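Local atomic coordinates of proteinase K (Serratia sp., PDB entry 2B6N), a protein that probably cleaves peptide bonds within proteins as a calcium-binding serine endopeptidase of the subtilase family, this chain being its catalytic domain. Residues Asp29-Thr40 with Ala88-Leu99. Sequence-based numbering, arbitrary orientation.
Sequences DGSGVTAFVIDT and AKNVNVVGVRVL
A35 N donates to N92 O at 2.8 Å and 173°, the straightest of the bonds that pair strands 34-39 and 92-97 in parallel. Donors alternate between the strands, from N92 N to V33 O at one end to D39 N to V96 O at the other. Beyond, D39 O takes two donors, V98 N nearly in line with its C=O and L99 N from above the carbonyl plane.

Apolar side chains meet on both faces. Beside F36, V94 lies pointing the same way, CB 3.6 Å from CD2, while T34 CG2 covers one ring face near its rim; helix 107-120 packs W116 and V117 against the same phenylalanine. Branched residues suit these extended backbones: with CG1 anti to the backbone N (chi1 177°), V94 turns CG2 onto T34 CG2. Just past strand 92-97, V98 CG2 presses tightly on I38 CG2, at 3.4 Å. On the other face, V37 CG2 meets V93 CG1.

Polar contacts hold the flanking chain. N90 N binds D29 O at 2.8 Å, and G30 turns where a side chain would strike A88 CB. S31 N donates to D29 OD1 (3.1 Å), an Asx turn. A water donates to T40 O (2.6 Å) and accepts from R97 NE; R97's long extended chain carries its guanidinium past T40 to salt bridges with D58 and D61.

D39, ending strand 34-39, is hydrogen-bonded through OD1 to H72 ND1, while T40 N donates to that oxygen's anti lone pair; with H72 and S224 it probably forms the catalytic triad of the subtilisin-like α/β fold.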
ATOM      1  N   ASP A  29     -15.233  -1.693   5.252  1.00  9.14           N
ATOM      2  CA  ASP A  29     -14.455  -0.477   5.448  1.00  9.29           C
ATOM      3  C   ASP A  29     -13.176  -0.674   6.271  1.00  9.26           C
ATOM      4  O   ASP A  29     -12.538   0.306   6.672  1.00  8.73           O
ATOM      5  CB  ASP A  29     -15.342   0.604   6.084  1.00  9.15           C
ATOM      6  CG  ASP A  29     -15.913   0.187   7.431  1.00 10.93           C
ATOM      7  OD1 ASP A  29     -15.464  -0.826   8.006  1.00 10.10           O
ATOM      8  OD2 ASP A  29     -16.821   0.894   7.929  1.00 10.75           O
ATOM      9  N   GLY A  30     -12.805  -1.925   6.552  1.00  9.05           N
ATOM     10  CA  GLY A  30     -11.562  -2.160   7.298  1.00  8.43           C
ATOM     11  C   GLY A  30     -11.718  -2.100   8.812  1.00  9.22           C
ATOM     12  O   GLY A  30     -10.723  -2.100   9.543  1.00  8.31           O
ATOM     13  N   SER A  31     -12.966  -2.062   9.290  1.00  8.97           N
ATOM     14  CA  SER A  31     -13.266  -2.139  10.723  1.00  9.66           C
ATOM     15  C   SER A  31     -12.580  -3.354  11.327  1.00  9.47           C
ATOM     16  O   SER A  31     -12.584  -4.437  10.720  1.00  9.63           O
ATOM     17  CB  SER A  31     -14.781  -2.242  10.959  1.00  9.49           C
ATOM     18  OG  SER A  31     -15.416  -1.019  10.661  1.00  9.39           O
ATOM     19  N   GLY A  32     -11.950  -3.141  12.484  1.00  9.75           N
ATOM     20  CA  GLY A  32     -11.312  -4.207  13.243  1.00 10.67           C
ATOM     21  C   GLY A  32      -9.969  -4.648  12.696  1.00 11.35           C
ATOM     22  O   GLY A  32      -9.379  -5.621  13.206  1.00 12.39           O
ATOM     23  N   VAL A  33      -9.480  -3.930  11.682  1.00  9.79           N
ATOM     24  CA  VAL A  33      -8.188  -4.218  11.043  1.00  9.14           C
ATOM     25  C   VAL A  33      -7.210  -3.063  11.281  1.00  8.91           C
ATOM     26  O   VAL A  33      -7.626  -1.905  11.385  1.00  8.77           O
ATOM     27  CB  VAL A  33      -8.352  -4.438   9.497  1.00  8.67           C
ATOM     28  CG1 VAL A  33      -7.010  -4.776   8.820  1.00  8.10           C
ATOM     29  CG2 VAL A  33      -9.359  -5.538   9.211  1.00  9.22           C
ATOM     30  N   THR A  34      -5.917  -3.379  11.396  1.00  8.79           N
ATOM     31  CA  THR A  34      -4.896  -2.353  11.570  1.00  8.39           C
ATOM     32  C   THR A  34      -3.926  -2.397  10.392  1.00  8.54           C
ATOM     33  O   THR A  34      -3.439  -3.458  10.009  1.00  7.40           O
ATOM     34  CB  THR A  34      -4.124  -2.546  12.893  1.00  9.45           C
ATOM     35  OG1 THR A  34      -5.050  -2.493  13.978  1.00  9.62           O
ATOM     36  CG2 THR A  34      -3.097  -1.425  13.098  1.00  9.44           C
ATOM     37  N   ALA A  35      -3.680  -1.232   9.808  1.00  8.02           N
ATOM     38  CA  ALA A  35      -2.764  -1.110   8.692  1.00  8.26           C
ATOM     39  C   ALA A  35      -1.539  -0.369   9.181  1.00  7.69           C
ATOM     40  O   ALA A  35      -1.632   0.780   9.607  1.00  8.33           O
ATOM     41  CB  ALA A  35      -3.422  -0.340   7.543  1.00  7.58           C
ATOM     42  N   PHE A  36      -0.402  -1.044   9.111  1.00  7.29           N
ATOM     43  CA  PHE A  36       0.892  -0.487   9.514  1.00  6.62           C
ATOM     44  C   PHE A  36       1.588   0.147   8.301  1.00  6.24           C
ATOM     45  O   PHE A  36       1.844  -0.513   7.294  1.00  6.50           O
ATOM     46  CB  PHE A  36       1.740  -1.592  10.146  1.00  6.92           C
ATOM     47  CG  PHE A  36       1.185  -2.086  11.453  1.00  6.75           C
ATOM     48  CD1 PHE A  36       0.301  -3.177  11.500  1.00  6.47           C
ATOM     49  CD2 PHE A  36       1.526  -1.447  12.641  1.00  8.37           C
ATOM     50  CE1 PHE A  36      -0.230  -3.629  12.731  1.00  8.33           C
ATOM     51  CE2 PHE A  36       1.009  -1.889  13.876  1.00  9.65           C
ATOM     52  CZ  PHE A  36       0.130  -2.970  13.922  1.00  8.79           C
ATOM     53  N   VAL A  37       1.877   1.440   8.394  1.00  6.10           N
ATOM     54  CA  VAL A  37       2.439   2.163   7.266  1.00  5.44           C
ATOM     55  C   VAL A  37       3.922   2.380   7.533  1.00  5.65           C
ATOM     56  O   VAL A  37       4.290   3.223   8.353  1.00  5.06           O
ATOM     57  CB  VAL A  37       1.700   3.498   7.043  1.00  6.12           C
ATOM     58  CG1 VAL A  37       2.303   4.245   5.833  1.00  5.63           C
ATOM     59  CG2 VAL A  37       0.201   3.235   6.834  1.00  4.70           C
ATOM     60  N   ILE A  38       4.756   1.574   6.886  1.00  5.81           N
ATOM     61  CA  ILE A  38       6.213   1.623   7.108  1.00  5.68           C
ATOM     62  C   ILE A  38       6.794   2.580   6.072  1.00  5.76           C
ATOM     63  O   ILE A  38       6.863   2.243   4.902  1.00  5.10           O
ATOM     64  CB  ILE A  38       6.853   0.203   6.975  1.00  5.16           C
ATOM     65  CG1 ILE A  38       6.152  -0.790   7.924  1.00  5.39           C
ATOM     66  CG2 ILE A  38       8.395   0.283   7.227  1.00  4.75           C
ATOM     67  CD1 ILE A  38       6.517  -2.286   7.719  1.00  5.19           C
ATOM     68  N   ASP A  39       7.164   3.786   6.499  1.00  5.90           N
ATOM     69  CA  ASP A  39       7.329   4.876   5.546  1.00  5.86           C
ATOM     70  C   ASP A  39       7.968   6.078   6.255  1.00  6.65           C
ATOM     71  O   ASP A  39       8.730   5.909   7.233  1.00  6.75           O
ATOM     72  CB  ASP A  39       5.936   5.237   4.961  1.00  6.04           C
ATOM     73  CG  ASP A  39       5.996   5.747   3.537  1.00  8.23           C
ATOM     74  OD1 ASP A  39       6.583   6.848   3.311  1.00  8.14           O
ATOM     75  OD2 ASP A  39       5.422   5.063   2.641  1.00  7.74           O
ATOM     76  N   THR A  40       7.660   7.281   5.782  1.00  5.76           N
ATOM     77  CA  THR A  40       8.258   8.510   6.313  1.00  7.14           C
ATOM     78  C   THR A  40       7.558   9.022   7.575  1.00  7.51           C
ATOM     79  O   THR A  40       7.905  10.084   8.084  1.00  8.18           O
ATOM     80  CB  THR A  40       8.254   9.657   5.273  1.00  6.87           C
ATOM     81  OG1 THR A  40       6.898  10.004   4.943  1.00  7.00           O
ATOM     82  CG2 THR A  40       9.027   9.285   4.009  1.00  8.26           C
ATOM     83  N   ALA A  88     -10.217   1.852   2.566  1.00  6.86           N
ATOM     84  CA  ALA A  88     -10.799   1.218   3.757  1.00  7.21           C
ATOM     85  C   ALA A  88     -11.031   2.309   4.808  1.00  7.27           C
ATOM     86  O   ALA A  88     -10.165   2.604   5.630  1.00  7.32           O
ATOM     87  CB  ALA A  88      -9.855   0.140   4.298  1.00  7.17           C
ATOM     88  N   LYS A  89     -12.218   2.894   4.751  1.00  7.69           N
ATOM     89  CA  LYS A  89     -12.490   4.179   5.387  1.00  8.33           C
ATOM     90  C   LYS A  89     -12.659   4.140   6.906  1.00  8.59           C
ATOM     91  O   LYS A  89     -12.831   5.195   7.535  1.00  9.61           O
ATOM     92  CB  LYS A  89     -13.687   4.840   4.701  1.00  8.43           C
ATOM     93  CG  LYS A  89     -13.449   5.040   3.175  1.00  8.73           C
ATOM     94  CD  LYS A  89     -14.601   5.755   2.514  1.00  7.51           C
ATOM     95  CE  LYS A  89     -14.370   5.891   1.008  1.00  6.97           C
ATOM     96  NZ  LYS A  89     -13.259   6.835   0.625  1.00  5.36           N
ATOM     97  N   ASN A  90     -12.601   2.951   7.499  1.00  8.94           N
ATOM     98  CA  ASN A  90     -12.645   2.842   8.967  1.00  9.37           C
ATOM     99  C   ASN A  90     -11.498   2.009   9.554  1.00  9.20           C
ATOM    100  O   ASN A  90     -11.562   1.561  10.724  1.00  9.09           O
ATOM    101  CB  ASN A  90     -13.994   2.289   9.443  1.00  9.93           C
ATOM    102  CG  ASN A  90     -14.267   2.583  10.905  1.00 11.47           C
ATOM    103  OD1 ASN A  90     -14.745   1.714  11.657  1.00 15.28           O
ATOM    104  ND2 ASN A  90     -13.977   3.807  11.321  1.00  8.08           N
ATOM    105  N   VAL A  91     -10.452   1.799   8.754  1.00  8.54           N
ATOM    106  CA  VAL A  91      -9.289   1.040   9.218  1.00  8.21           C
ATOM    107  C   VAL A  91      -8.511   1.836  10.269  1.00  8.40           C
ATOM    108  O   VAL A  91      -8.517   3.077  10.256  1.00  8.67           O
ATOM    109  CB  VAL A  91      -8.350   0.653   8.032  1.00  8.56           C
ATOM    110  CG1 VAL A  91      -7.514   1.841   7.563  1.00  6.84           C
ATOM    111  CG2 VAL A  91      -7.462  -0.540   8.389  1.00  8.19           C
ATOM    112  N   ASN A  92      -7.861   1.133  11.196  1.00  8.07           N
ATOM    113  CA  ASN A  92      -6.873   1.780  12.069  1.00  9.66           C
ATOM    114  C   ASN A  92      -5.542   1.908  11.341  1.00  9.21           C
ATOM    115  O   ASN A  92      -5.140   0.996  10.623  1.00  9.03           O
ATOM    116  CB  ASN A  92      -6.717   0.987  13.358  1.00 10.22           C
ATOM    117  CG  ASN A  92      -8.029   0.809  14.055  1.00 15.04           C
ATOM    118  OD1 ASN A  92      -8.654   1.792  14.446  1.00 17.01           O
ATOM    119  ND2 ASN A  92      -8.497  -0.443  14.160  1.00 18.80           N
ATOM    120  N   VAL A  93      -4.882   3.052  11.514  1.00  8.85           N
ATOM    121  CA  VAL A  93      -3.641   3.367  10.826  1.00  9.16           C
ATOM    122  C   VAL A  93      -2.563   3.566  11.880  1.00  8.41           C
ATOM    123  O   VAL A  93      -2.752   4.337  12.824  1.00  9.08           O
ATOM    124  CB  VAL A  93      -3.760   4.648   9.960  1.00  8.77           C
ATOM    125  CG1 VAL A  93      -2.383   5.045   9.348  1.00  9.92           C
ATOM    126  CG2 VAL A  93      -4.796   4.446   8.848  1.00 10.51           C
ATOM    127  N   VAL A  94      -1.454   2.854  11.716  1.00  7.39           N
ATOM    128  CA  VAL A  94      -0.299   2.980  12.611  1.00  6.88           C
ATOM    129  C   VAL A  94       0.964   3.331  11.818  1.00  6.53           C
ATOM    130  O   VAL A  94       1.413   2.582  10.943  1.00  6.99           O
ATOM    131  CB  VAL A  94      -0.070   1.692  13.465  1.00  6.65           C
ATOM    132  CG1 VAL A  94       1.204   1.854  14.342  1.00  8.38           C
ATOM    133  CG2 VAL A  94      -1.260   1.394  14.332  1.00  7.74           C
ATOM    134  N   GLY A  95       1.540   4.483  12.138  1.00  6.56           N
ATOM    135  CA  GLY A  95       2.774   4.920  11.496  1.00  6.13           C
ATOM    136  C   GLY A  95       4.016   4.256  12.076  1.00  6.23           C
ATOM    137  O   GLY A  95       4.231   4.248  13.305  1.00  6.37           O
ATOM    138  N   VAL A  96       4.817   3.673  11.189  1.00  5.66           N
ATOM    139  CA  VAL A  96       6.119   3.100  11.552  1.00  6.51           C
ATOM    140  C   VAL A  96       7.139   3.846  10.709  1.00  6.73           C
ATOM    141  O   VAL A  96       7.263   3.597   9.515  1.00  6.26           O
ATOM    142  CB  VAL A  96       6.158   1.569  11.317  1.00  6.44           C
ATOM    143  CG1 VAL A  96       7.482   0.980  11.806  1.00  6.34           C
ATOM    144  CG2 VAL A  96       5.009   0.917  12.085  1.00  5.62           C
ATOM    145  N   ARG A  97       7.826   4.810  11.325  1.00  6.74           N
ATOM    146  CA  ARG A  97       8.713   5.697  10.564  1.00  6.43           C
ATOM    147  C   ARG A  97      10.119   5.118  10.410  1.00  7.08           C
ATOM    148  O   ARG A  97      10.884   4.973  11.396  1.00  7.45           O
ATOM    149  CB  ARG A  97       8.722   7.119  11.167  1.00  5.62           C
ATOM    150  CG  ARG A  97       9.727   8.055  10.489  1.00  6.04           C
ATOM    151  CD  ARG A  97       9.595   9.490  11.012  1.00  7.71           C
ATOM    152  NE  ARG A  97      10.434  10.431  10.264  1.00 11.13           N
ATOM    153  CZ  ARG A  97      11.368  11.230  10.792  1.00 11.37           C
ATOM    154  NH1 ARG A  97      11.617  11.239  12.100  1.00  8.02           N
ATOM    155  NH2 ARG A  97      12.056  12.035   9.993  1.00 12.00           N
ATOM    156  N   VAL A  98      10.462   4.787   9.162  1.00  6.65           N
ATOM    157  CA  VAL A  98      11.774   4.215   8.854  1.00  7.16           C
ATOM    158  C   VAL A  98      12.517   5.043   7.803  1.00  7.11           C
ATOM    159  O   VAL A  98      13.657   4.714   7.421  1.00  6.58           O
ATOM    160  CB  VAL A  98      11.695   2.736   8.418  1.00  7.46           C
ATOM    161  CG1 VAL A  98      11.032   1.895   9.502  1.00  7.45           C
ATOM    162  CG2 VAL A  98      10.953   2.571   7.075  1.00  7.16           C
ATOM    163  N   LEU A  99      11.861   6.105   7.341  1.00  7.46           N
ATOM    164  CA  LEU A  99      12.430   6.963   6.303  1.00  8.21           C
ATOM    165  C   LEU A  99      12.444   8.372   6.834  1.00  9.20           C
ATOM    166  O   LEU A  99      11.493   8.781   7.501  1.00  8.62           O
ATOM    167  CB  LEU A  99      11.592   6.894   5.010  1.00  7.51           C
ATOM    168  CG  LEU A  99      11.436   5.519   4.349  1.00  8.93           C
ATOM    169  CD1 LEU A  99      10.665   5.651   3.036  1.00 10.06           C
ATOM    170  CD2 LEU A  99      12.813   4.885   4.127  1.00  9.12           C
TER
HETATM  171  O   HOH W   1       9.942  11.677   7.508  1.00 18.33           O